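Local coordinates for HTPA Reductase (Selaginella moellendorffii, PDB 5U5N), which probably catalyses the NAD(P)H-dependent reduction of 4-hydroxy-tetrahydrodipicolinate to tetrahydrodipicolinate in lysine biosynthesis, at residues Q157-H162 against E193-P198. Numbering follows the deposited sequence.
Sequences QVTESH and ELVRDP
R196 folds its side chain back beside E160 and grips it end-on. Both of its terminal nitrogens go to one oxygen: R196 NH2 lies 2.7 Å from E160 OE1 in a salt bridge, and R196 NH1 lies 3.0 Å from it. OE1 sits in the guanidinium plane, while the carboxylate is turned 34° from that plane. NH1 comes nearly along the C-O axis of OE1; NH2 comes from above the carboxylate plane. H162 ND1 is the third donor, 2.9 Å from E160 OE1. OE1 lies near the plane of the imidazole, and ND1 approaches it from above the carboxylate plane. E160 holds its CG between the backbone N and the carbonyl carbon (chi1 64°) and bends at chi2, which turns OE1 toward the arginine. Its OE2 bonds to the backbone N of S170. The guanidinium is layered: L194 CB lies over the centre of one face, and H162 CB lies over the rim of the opposite face. NH1 also bonds to V195 O, and R196 NE bonds to K166 O, which further fixes the group. L194 CD2 packs 3.8 Å from E160 CD. On the other sheet face T159 CG2 presses on V195 CG2 at 3.4 Å, tighter than usual. E193 lies alongside T159, and its carboxylate pairs with R204. S161 OG bonds to H215.

The backbones pair in parallel. E193 N bonds to V158 O, E160 N to E193 O, and V195 N to E160 O at 2.9 Å, nearly straight at 176°. Strands 155-162 and 193-195 are the two strands of a beta-alpha-beta unit connected through helix 171-182. Within this chain, strand 193-195 is an outermost strand of the mixed sheet in the C-terminal part of this DapB-family reductase.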
ATOM      1  N   GLN A 157     -12.556  -4.241 -10.015  1.00 39.82           N
ATOM      2  CA  GLN A 157     -13.655  -3.281 -10.047  1.00 40.34           C
ATOM      3  C   GLN A 157     -13.190  -2.050  -9.303  1.00 39.28           C
ATOM      4  O   GLN A 157     -12.506  -2.146  -8.268  1.00 38.25           O
ATOM      5  CB  GLN A 157     -14.886  -3.793  -9.341  1.00 41.38           C
ATOM      6  CG  GLN A 157     -15.482  -5.066  -9.900  1.00 43.44           C
ATOM      7  CD  GLN A 157     -16.195  -5.850  -8.816  1.00 44.04           C
ATOM      8  OE1 GLN A 157     -17.414  -5.917  -8.806  1.00 46.01           O
ATOM      9  NE2 GLN A 157     -15.437  -6.377  -7.856  1.00 43.46           N
ATOM     10  N   VAL A 158     -13.576  -0.890  -9.807  1.00 39.28           N
ATOM     11  CA  VAL A 158     -13.246   0.377  -9.197  1.00 38.70           C
ATOM     12  C   VAL A 158     -14.527   1.181  -9.113  1.00 39.53           C
ATOM     13  O   VAL A 158     -15.253   1.309 -10.079  1.00 40.34           O
ATOM     14  CB  VAL A 158     -12.194   1.148  -9.994  1.00 39.05           C
ATOM     15  CG1 VAL A 158     -11.860   2.439  -9.285  1.00 39.00           C
ATOM     16  CG2 VAL A 158     -10.940   0.310 -10.191  1.00 38.45           C
ATOM     17  N   THR A 159     -14.815   1.641  -7.903  1.00 39.09           N
ATOM     18  CA  THR A 159     -15.965   2.462  -7.621  1.00 39.90           C
ATOM     19  C   THR A 159     -15.459   3.749  -6.962  1.00 39.49           C
ATOM     20  O   THR A 159     -14.464   3.741  -6.201  1.00 38.15           O
ATOM     21  CB  THR A 159     -16.955   1.723  -6.698  1.00 39.98           C
ATOM     22  OG1 THR A 159     -17.311   0.465  -7.261  1.00 40.51           O
ATOM     23  CG2 THR A 159     -18.250   2.492  -6.564  1.00 41.42           C
ATOM     24  N   GLU A 160     -16.112   4.856  -7.300  1.00 40.52           N
ATOM     25  CA  GLU A 160     -15.797   6.120  -6.666  1.00 40.71           C
ATOM     26  C   GLU A 160     -16.958   7.095  -6.663  1.00 41.66           C
ATOM     27  O   GLU A 160     -17.790   7.095  -7.562  1.00 42.75           O
ATOM     28  CB  GLU A 160     -14.557   6.790  -7.312  1.00 41.47           C
ATOM     29  CG  GLU A 160     -14.689   7.203  -8.802  1.00 43.40           C
ATOM     30  CD  GLU A 160     -14.801   8.724  -9.011  1.00 45.63           C
ATOM     31  OE1 GLU A 160     -15.878   9.311  -8.709  1.00 46.70           O
ATOM     32  OE2 GLU A 160     -13.812   9.361  -9.460  1.00 46.75           O
ATOM     33  N   SER A 161     -16.980   7.907  -5.621  1.00 41.30           N
ATOM     34  CA  SER A 161     -18.018   8.856  -5.377  1.00 42.53           C
ATOM     35  C   SER A 161     -17.424  10.258  -5.162  1.00 43.32           C
ATOM     36  O   SER A 161     -16.428  10.439  -4.482  1.00 42.46           O
ATOM     37  CB  SER A 161     -18.838   8.427  -4.175  1.00 42.04           C
ATOM     38  OG  SER A 161     -19.845   9.375  -3.922  1.00 43.47           O
ATOM     39  N   HIS A 162     -18.080  11.225  -5.777  1.00 45.23           N
ATOM     40  CA  HIS A 162     -17.720  12.660  -5.751  1.00 46.81           C
ATOM     41  C   HIS A 162     -19.048  13.386  -5.897  1.00 48.70           C
ATOM     42  O   HIS A 162     -20.045  12.764  -6.303  1.00 48.59           O
ATOM     43  CB  HIS A 162     -16.835  13.041  -6.933  1.00 47.78           C
ATOM     44  CG  HIS A 162     -15.387  12.717  -6.745  1.00 46.60           C
ATOM     45  ND1 HIS A 162     -14.850  11.481  -7.042  1.00 44.92           N
ATOM     46  CD2 HIS A 162     -14.354  13.471  -6.300  1.00 47.19           C
ATOM     47  CE1 HIS A 162     -13.552  11.490  -6.784  1.00 44.41           C
ATOM     48  NE2 HIS A 162     -13.227  12.684  -6.329  1.00 45.74           N
ATOM     49  N   GLU A 193     -16.870   2.785 -11.940  1.00 47.45           N
ATOM     50  CA  GLU A 193     -18.290   2.956 -11.610  1.00 48.86           C
ATOM     51  C   GLU A 193     -18.427   4.251 -10.803  1.00 48.10           C
ATOM     52  O   GLU A 193     -18.125   4.308  -9.596  1.00 46.18           O
ATOM     53  CB  GLU A 193     -18.783   1.769 -10.803  1.00 48.57           C
ATOM     54  CG  GLU A 193     -20.277   1.681 -10.611  1.00 50.80           C
ATOM     55  CD  GLU A 193     -20.705   0.339  -9.997  1.00 50.90           C
ATOM     56  OE1 GLU A 193     -19.885  -0.607  -9.748  1.00 49.34           O
ATOM     57  OE2 GLU A 193     -21.910   0.212  -9.759  1.00 52.72           O
ATOM     58  N   LEU A 194     -18.850   5.321 -11.486  1.00 49.58           N
ATOM     59  CA  LEU A 194     -19.130   6.588 -10.823  1.00 49.47           C
ATOM     60  C   LEU A 194     -20.447   6.470 -10.064  1.00 50.88           C
ATOM     61  O   LEU A 194     -21.482   6.218 -10.638  1.00 53.42           O
ATOM     62  CB  LEU A 194     -19.218   7.728 -11.845  1.00 51.14           C
ATOM     63  CG  LEU A 194     -18.058   7.901 -12.837  1.00 50.47           C
ATOM     64  CD1 LEU A 194     -18.284   9.135 -13.697  1.00 52.35           C
ATOM     65  CD2 LEU A 194     -16.692   7.970 -12.176  1.00 47.51           C
ATOM     66  N   VAL A 195     -20.387   6.635  -8.757  1.00 49.69           N
ATOM     67  CA  VAL A 195     -21.567   6.664  -7.906  1.00 51.30           C
ATOM     68  C   VAL A 195     -21.943   8.135  -7.729  1.00 52.44           C
ATOM     69  O   VAL A 195     -21.175   8.906  -7.178  1.00 50.49           O
ATOM     70  CB  VAL A 195     -21.258   6.024  -6.534  1.00 49.46           C
ATOM     71  CG1 VAL A 195     -22.453   6.135  -5.618  1.00 51.33           C
ATOM     72  CG2 VAL A 195     -20.882   4.564  -6.721  1.00 48.50           C
ATOM     73  N   ARG A 196     -23.113   8.509  -8.234  1.00 55.75           N
ATOM     74  CA  ARG A 196     -23.564   9.908  -8.208  1.00 57.76           C
ATOM     75  C   ARG A 196     -24.957  10.124  -7.583  1.00 61.10           C
ATOM     76  O   ARG A 196     -25.297  11.265  -7.239  1.00 62.44           O
ATOM     77  CB  ARG A 196     -23.466  10.521  -9.619  1.00 59.05           C
ATOM     78  CG  ARG A 196     -22.053  10.479 -10.231  1.00 56.43           C
ATOM     79  CD  ARG A 196     -21.106  11.433  -9.514  1.00 54.15           C
ATOM     80  NE  ARG A 196     -19.724  11.521 -10.016  1.00 51.89           N
ATOM     81  CZ  ARG A 196     -18.681  10.800  -9.584  1.00 49.24           C
ATOM     82  NH1 ARG A 196     -18.820   9.839  -8.670  1.00 48.27           N
ATOM     83  NH2 ARG A 196     -17.470  10.996 -10.096  1.00 47.63           N
ATOM     84  N   ASP A 197     -25.748   9.060  -7.411  1.00 62.85           N
ATOM     85  CA  ASP A 197     -27.011   9.115  -6.652  1.00 65.99           C
ATOM     86  C   ASP A 197     -26.725   9.311  -5.152  1.00 64.75           C
ATOM     87  O   ASP A 197     -26.036   8.483  -4.572  1.00 62.21           O
ATOM     88  CB  ASP A 197     -27.781   7.806  -6.865  1.00 67.46           C
ATOM     89  CG  ASP A 197     -29.122   7.751  -6.113  1.00 70.59           C
ATOM     90  OD1 ASP A 197     -29.620   8.770  -5.572  1.00 72.25           O
ATOM     91  OD2 ASP A 197     -29.702   6.641  -6.081  1.00 71.57           O
ATOM     92  N   PRO A 198     -27.261  10.390  -4.518  1.00 67.00           N
ATOM     93  CA  PRO A 198     -27.019  10.596  -3.077  1.00 66.05           C
ATOM     94  C   PRO A 198     -27.485   9.444  -2.181  1.00 66.52           C
ATOM     95  O   PRO A 198     -26.761   9.095  -1.241  1.00 64.20           O
ATOM     96  CB  PRO A 198     -27.811  11.866  -2.743  1.00 68.99           C
ATOM     97  CG  PRO A 198     -28.025  12.566  -4.045  1.00 70.69           C
ATOM     98  CD  PRO A 198     -28.082  11.484  -5.085  1.00 70.51           C
TER